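Isocitrate dehydrogenase [NAD] subunit 2, mitochondrial (Saccharomyces cerevisiae, PDB 3BLX) catalyses, as part of an octamer with subunit 1, the NAD-dependent oxidation and decarboxylation of isocitrate to 2-oxoglutarate in the mitochondrial citric acid cycle, and also binds RNA. Local coordinates at residues I160-E174 / L199-Y211. Residues are numbered along the deposited sequence; the frame is centred on the assembly and turned at random.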
loop_
_atom_site.group_PDB
_atom_site.type_symbol
_atom_site.label_atom_id
_atom_site.label_comp_id
_atom_site.label_asym_id
_atom_site.label_seq_id
_atom_site.Cartn_x
_atom_site.Cartn_y
_atom_site.Cartn_z
ATOM N N ILE B 160 33.176 -5.498 -22.719
ATOM C CA ILE B 160 33.887 -6.146 -23.828
ATOM C C ILE B 160 35.301 -5.550 -23.974
ATOM O O ILE B 160 35.465 -4.344 -23.910
ATOM C CB ILE B 160 33.074 -6.092 -25.160
ATOM C CG1 ILE B 160 33.509 -7.189 -26.109
ATOM C CG2 ILE B 160 33.251 -4.787 -25.867
ATOM C CD1 ILE B 160 32.964 -6.998 -27.508
ATOM N N THR B 161 36.321 -6.386 -24.133
ATOM C CA THR B 161 37.702 -5.885 -24.229
ATOM C C THR B 161 38.373 -6.288 -25.526
ATOM O O THR B 161 38.066 -7.337 -26.078
ATOM C CB THR B 161 38.625 -6.359 -23.069
ATOM O OG1 THR B 161 38.824 -7.778 -23.140
ATOM C CG2 THR B 161 38.070 -5.973 -21.702
ATOM N N ARG B 162 39.293 -5.441 -25.989
ATOM C CA ARG B 162 40.121 -5.719 -27.159
ATOM C C ARG B 162 40.878 -7.039 -26.972
ATOM O O ARG B 162 40.843 -7.894 -27.849
ATOM C CB ARG B 162 41.075 -4.546 -27.436
ATOM C CG ARG B 162 42.402 -4.941 -28.063
ATOM C CD ARG B 162 43.135 -3.747 -28.659
ATOM N NE ARG B 162 42.725 -3.455 -30.034
ATOM C CZ ARG B 162 41.699 -2.667 -30.354
ATOM N NH1 ARG B 162 40.974 -2.102 -29.393
ATOM N NH2 ARG B 162 41.391 -2.448 -31.629
ATOM N N ASP B 163 41.514 -7.232 -25.818
ATOM C CA ASP B 163 42.290 -8.457 -25.574
ATOM C C ASP B 163 41.474 -9.736 -25.774
ATOM O O ASP B 163 41.873 -10.622 -26.515
ATOM C CB ASP B 163 42.912 -8.449 -24.175
ATOM C CG ASP B 163 44.081 -7.474 -24.042
ATOM O OD1 ASP B 163 44.518 -6.909 -25.075
ATOM O OD2 ASP B 163 44.562 -7.280 -22.897
ATOM N N ALA B 164 40.337 -9.838 -25.111
ATOM C CA ALA B 164 39.569 -11.070 -25.159
ATOM C C ALA B 164 39.041 -11.316 -26.555
ATOM O O ALA B 164 38.860 -12.466 -26.954
ATOM C CB ALA B 164 38.420 -11.027 -24.161
ATOM N N SER B 165 38.777 -10.230 -27.277
ATOM C CA SER B 165 38.276 -10.300 -28.645
ATOM C C SER B 165 39.368 -10.737 -29.655
ATOM O O SER B 165 39.112 -11.551 -30.532
ATOM C CB SER B 165 37.680 -8.945 -29.055
ATOM O OG SER B 165 36.457 -8.716 -28.398
ATOM N N GLU B 166 40.569 -10.174 -29.530
ATOM C CA GLU B 166 41.712 -10.543 -30.353
ATOM C C GLU B 166 42.242 -11.818 -29.782
ATOM O O GLU B 166 43.275 -11.831 -29.121
ATOM C CB GLU B 166 42.789 -9.459 -30.272
ATOM C CG GLU B 166 44.155 -9.824 -30.860
ATOM C CD GLU B 166 45.296 -8.917 -30.356
ATOM O OE1 GLU B 166 45.015 -7.821 -29.794
ATOM O OE2 GLU B 166 46.477 -9.313 -30.533
ATOM N N ARG B 167 41.522 -12.897 -30.009
ATOM C CA ARG B 167 41.828 -14.132 -29.319
ATOM C C ARG B 167 40.813 -15.176 -29.670
ATOM O O ARG B 167 41.195 -16.276 -30.048
ATOM C CB ARG B 167 41.859 -13.937 -27.819
ATOM C CG ARG B 167 42.537 -15.084 -27.101
ATOM C CD ARG B 167 43.183 -14.664 -25.796
ATOM N NE ARG B 167 42.169 -14.344 -24.805
ATOM C CZ ARG B 167 42.375 -13.550 -23.764
ATOM N NH1 ARG B 167 43.574 -13.002 -23.586
ATOM N NH2 ARG B 167 41.383 -13.305 -22.908
ATOM N N VAL B 168 39.526 -14.855 -29.537
ATOM C CA VAL B 168 38.507 -15.626 -30.253
ATOM C C VAL B 168 38.608 -15.355 -31.729
ATOM O O VAL B 168 38.255 -16.208 -32.517
ATOM C CB VAL B 168 37.027 -15.281 -29.913
ATOM C CG1 VAL B 168 36.429 -16.306 -29.007
ATOM C CG2 VAL B 168 36.873 -13.865 -29.410
ATOM N N ILE B 169 39.039 -14.155 -32.104
ATOM C CA ILE B 169 39.107 -13.827 -33.509
ATOM C C ILE B 169 40.343 -14.481 -34.139
ATOM O O ILE B 169 40.243 -15.081 -35.207
ATOM C CB ILE B 169 39.002 -12.325 -33.752
ATOM C CG1 ILE B 169 37.612 -11.853 -33.330
ATOM C CG2 ILE B 169 39.225 -12.002 -35.207
ATOM C CD1 ILE B 169 37.409 -10.373 -33.427
ATOM N N ARG B 170 41.489 -14.419 -33.470
ATOM C CA ARG B 170 42.653 -15.199 -33.933
ATOM C C ARG B 170 42.261 -16.651 -34.106
ATOM O O ARG B 170 42.468 -17.231 -35.163
ATOM C CB ARG B 170 43.857 -15.130 -32.980
ATOM C CG ARG B 170 44.724 -13.923 -33.167
ATOM C CD ARG B 170 46.150 -14.208 -32.792
ATOM N NE ARG B 170 47.024 -13.450 -33.676
ATOM C CZ ARG B 170 47.381 -12.199 -33.445
ATOM N NH1 ARG B 170 46.956 -11.586 -32.343
ATOM N NH2 ARG B 170 48.164 -11.567 -34.300
ATOM N N TYR B 171 41.681 -17.229 -33.064
ATOM C CA TYR B 171 41.330 -18.629 -33.087
ATOM C C TYR B 171 40.384 -18.924 -34.218
ATOM O O TYR B 171 40.454 -19.990 -34.799
ATOM C CB TYR B 171 40.719 -19.084 -31.762
ATOM C CG TYR B 171 40.501 -20.574 -31.715
ATOM C CD1 TYR B 171 41.500 -21.427 -31.262
ATOM C CD2 TYR B 171 39.310 -21.133 -32.150
ATOM C CE1 TYR B 171 41.314 -22.790 -31.232
ATOM C CE2 TYR B 171 39.116 -22.504 -32.136
ATOM C CZ TYR B 171 40.126 -23.322 -31.675
ATOM O OH TYR B 171 39.939 -24.683 -31.656
ATOM N N ALA B 172 39.514 -17.981 -34.554
ATOM C CA ALA B 172 38.529 -18.233 -35.600
ATOM C C ALA B 172 39.209 -18.327 -36.928
ATOM O O ALA B 172 38.815 -19.120 -37.767
ATOM C CB ALA B 172 37.469 -17.156 -35.647
ATOM N N PHE B 173 40.212 -17.486 -37.122
ATOM C CA PHE B 173 41.008 -17.532 -38.343
ATOM C C PHE B 173 41.775 -18.865 -38.459
ATOM O O PHE B 173 41.592 -19.604 -39.410
ATOM C CB PHE B 173 41.963 -16.336 -38.408
ATOM C CG PHE B 173 41.315 -15.066 -38.896
ATOM C CD1 PHE B 173 41.310 -13.912 -38.112
ATOM C CD2 PHE B 173 40.709 -15.019 -40.138
ATOM C CE1 PHE B 173 40.716 -12.743 -38.572
ATOM C CE2 PHE B 173 40.109 -13.846 -40.595
ATOM C CZ PHE B 173 40.110 -12.709 -39.803
ATOM N N GLU B 174 42.604 -19.165 -37.465
ATOM C CA GLU B 174 43.405 -20.383 -37.401
ATOM C C GLU B 174 42.593 -21.678 -37.457
ATOM O O GLU B 174 43.094 -22.730 -37.830
ATOM C CB GLU B 174 44.297 -20.372 -36.163
ATOM C CG GLU B 174 45.190 -19.168 -36.103
ATOM C CD GLU B 174 46.570 -19.475 -35.575
ATOM O OE1 GLU B 174 46.915 -18.911 -34.516
ATOM O OE2 GLU B 174 47.300 -20.271 -36.218
ATOM N N LEU B 199 34.231 -2.219 -31.780
ATOM C CA LEU B 199 35.561 -2.595 -31.308
ATOM C C LEU B 199 35.880 -4.008 -31.742
ATOM O O LEU B 199 37.015 -4.338 -32.079
ATOM C CB LEU B 199 35.670 -2.442 -29.781
ATOM C CG LEU B 199 36.844 -3.100 -29.056
ATOM C CD1 LEU B 199 37.061 -2.417 -27.737
ATOM C CD2 LEU B 199 36.612 -4.590 -28.824
ATOM N N PHE B 200 34.858 -4.849 -31.729
ATOM C CA PHE B 200 35.005 -6.234 -32.112
ATOM C C PHE B 200 35.327 -6.342 -33.589
ATOM O O PHE B 200 36.186 -7.113 -33.954
ATOM C CB PHE B 200 33.727 -6.986 -31.797
ATOM C CG PHE B 200 33.869 -8.474 -31.849
ATOM C CD1 PHE B 200 34.480 -9.161 -30.812
ATOM C CD2 PHE B 200 33.368 -9.191 -32.919
ATOM C CE1 PHE B 200 34.604 -10.551 -30.841
ATOM C CE2 PHE B 200 33.485 -10.578 -32.956
ATOM C CZ PHE B 200 34.106 -11.258 -31.910
ATOM N N VAL B 201 34.641 -5.564 -34.427
ATOM C CA VAL B 201 34.894 -5.544 -35.867
ATOM C C VAL B 201 36.278 -4.974 -36.196
ATOM O O VAL B 201 36.964 -5.499 -37.050
ATOM C CB VAL B 201 33.816 -4.749 -36.637
ATOM C CG1 VAL B 201 34.268 -4.478 -38.074
ATOM C CG2 VAL B 201 32.493 -5.500 -36.635
ATOM N N ASN B 202 36.692 -3.910 -35.513
ATOM C CA ASN B 202 38.008 -3.322 -35.744
ATOM C C ASN B 202 39.118 -4.296 -35.427
ATOM O O ASN B 202 40.106 -4.351 -36.125
ATOM C CB ASN B 202 38.228 -2.035 -34.934
ATOM C CG ASN B 202 37.475 -0.849 -35.501
ATOM O OD1 ASN B 202 36.896 -0.926 -36.587
ATOM N ND2 ASN B 202 37.471 0.256 -34.758
ATOM N N VAL B 203 38.956 -5.048 -34.354
ATOM C CA VAL B 203 39.939 -6.035 -33.957
ATOM C C VAL B 203 40.040 -7.135 -35.024
ATOM O O VAL B 203 41.113 -7.680 -35.277
ATOM C CB VAL B 203 39.550 -6.633 -32.598
ATOM C CG1 VAL B 203 40.138 -8.011 -32.412
ATOM C CG2 VAL B 203 39.984 -5.731 -31.502
ATOM N N ALA B 204 38.912 -7.450 -35.652
ATOM C CA ALA B 204 38.865 -8.441 -36.710
ATOM C C ALA B 204 39.576 -7.961 -37.970
ATOM O O ALA B 204 40.209 -8.746 -38.664
ATOM C CB ALA B 204 37.421 -8.796 -37.028
ATOM N N LYS B 205 39.442 -6.675 -38.276
ATOM C CA LYS B 205 40.064 -6.097 -39.464
ATOM C C LYS B 205 41.591 -5.986 -39.334
ATOM O O LYS B 205 42.317 -6.050 -40.322
ATOM C CB LYS B 205 39.434 -4.745 -39.785
ATOM C CG LYS B 205 38.012 -4.859 -40.308
ATOM C CD LYS B 205 37.440 -3.491 -40.659
ATOM C CE LYS B 205 36.071 -3.619 -41.311
ATOM N NZ LYS B 205 35.544 -2.311 -41.791
ATOM N N GLU B 206 42.064 -5.850 -38.101
ATOM C CA GLU B 206 43.484 -5.712 -37.791
ATOM C C GLU B 206 44.182 -7.042 -37.964
ATOM O O GLU B 206 45.353 -7.104 -38.333
ATOM C CB GLU B 206 43.659 -5.271 -36.338
ATOM C CG GLU B 206 44.847 -4.370 -36.074
ATOM C CD GLU B 206 44.595 -2.930 -36.504
ATOM O OE1 GLU B 206 43.564 -2.336 -36.095
ATOM O OE2 GLU B 206 45.440 -2.392 -37.248
ATOM N N LEU B 207 43.454 -8.114 -37.664
ATOM C CA LEU B 207 43.990 -9.462 -37.759
ATOM C C LEU B 207 43.846 -9.982 -39.171
ATOM O O LEU B 207 44.504 -10.946 -39.542
ATOM C CB LEU B 207 43.239 -10.388 -36.819
ATOM C CG LEU B 207 43.335 -10.060 -35.338
ATOM C CD1 LEU B 207 42.581 -11.098 -34.522
ATOM C CD2 LEU B 207 44.794 -9.976 -34.911
ATOM N N SER B 208 42.978 -9.334 -39.941
ATOM C CA SER B 208 42.663 -9.736 -41.302
ATOM C C SER B 208 43.934 -9.831 -42.164
ATOM O O SER B 208 44.048 -10.709 -43.038
ATOM C CB SER B 208 41.659 -8.739 -41.893
ATOM O OG SER B 208 41.159 -9.163 -43.141
ATOM N N LYS B 209 44.886 -8.941 -41.880
ATOM C CA LYS B 209 46.099 -8.799 -42.663
ATOM C C LYS B 209 47.146 -9.843 -42.327
ATOM O O LYS B 209 48.019 -10.106 -43.142
ATOM C CB LYS B 209 46.680 -7.386 -42.530
ATOM C CG LYS B 209 47.018 -6.958 -41.116
ATOM C CD LYS B 209 46.950 -5.438 -41.007
ATOM C CE LYS B 209 45.682 -4.887 -41.683
ATOM N NZ LYS B 209 45.483 -3.427 -41.433
ATOM N N GLU B 210 47.055 -10.436 -41.142
ATOM C CA GLU B 210 47.946 -11.533 -40.777
ATOM C C GLU B 210 47.439 -12.878 -41.255
ATOM O O GLU B 210 48.043 -13.904 -40.977
ATOM C CB GLU B 210 48.175 -11.595 -39.281
ATOM C CG GLU B 210 48.562 -10.279 -38.682
ATOM C CD GLU B 210 48.851 -10.403 -37.212
ATOM O OE1 GLU B 210 49.388 -11.464 -36.815
ATOM O OE2 GLU B 210 48.544 -9.443 -36.463
ATOM N N TYR B 211 46.327 -12.875 -41.978
ATOM C CA TYR B 211 45.792 -14.108 -42.544
ATOM C C TYR B 211 45.263 -13.846 -43.947
ATOM O O TYR B 211 44.055 -13.696 -44.156
ATOM C CB TYR B 211 44.694 -14.684 -41.644
ATOM C CG TYR B 211 45.135 -14.952 -40.214
ATOM C CD1 TYR B 211 45.112 -13.946 -39.255
ATOM C CD2 TYR B 211 45.579 -16.201 -39.822
ATOM C CE1 TYR B 211 45.526 -14.177 -37.948
ATOM C CE2 TYR B 211 46.001 -16.443 -38.512
ATOM C CZ TYR B 211 45.966 -15.421 -37.578
ATOM O OH TYR B 211 46.367 -15.611 -36.271
#
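Ile169 of helix 162-178 fits as a knob into a hole formed by Phe200, Val203, Ala204 and Leu207 of helix 195-208. These are neighbouring helices on the large mixed sheet of the isocitrate/isopropylmalate dehydrogenase fold. Their short segments cross at -50°, with axes 9.2 Å apart. Val203 and Leu207 return the packing as knobs into helix 162-178.

The tight side faces the sheet. Ile169 CG1 lies beside its backbone N (chi1 -66°) and carries CD1 over the centre of the Phe200 ring, 3.8 Å from the centroid, in a CH-pi contact. Ser165 OG, which donates to Thr161 O, sits at the edge of the same ring. Farther along, the Phe173 and Tyr211 rings are nearly parallel but overlap little; Phe173 CB instead lies over the Tyr211 face. Toward the sheet, Phe173 packs on Val184 and Ala204 on Val186, both of strand 183-188.

The outer side is polar and more open. Arg162 lays its guanidinium over Val203 CG2. Arg170 covers Leu207 CD2 with one face; at its edge NH1 meets Glu166 OE2, one turn back, and NH2 reaches across to Glu210. An alanine in place of Arg170 would remove the shared cation, and would probably leave both carboxylates without this mate and Leu207 less covered. Arg170 NE also bonds weakly to Tyr211 OH, and Arg170 NH2 meets Glu210 OE1 at 2.8 Å, on the syn side but 33° out of the carboxylate plane.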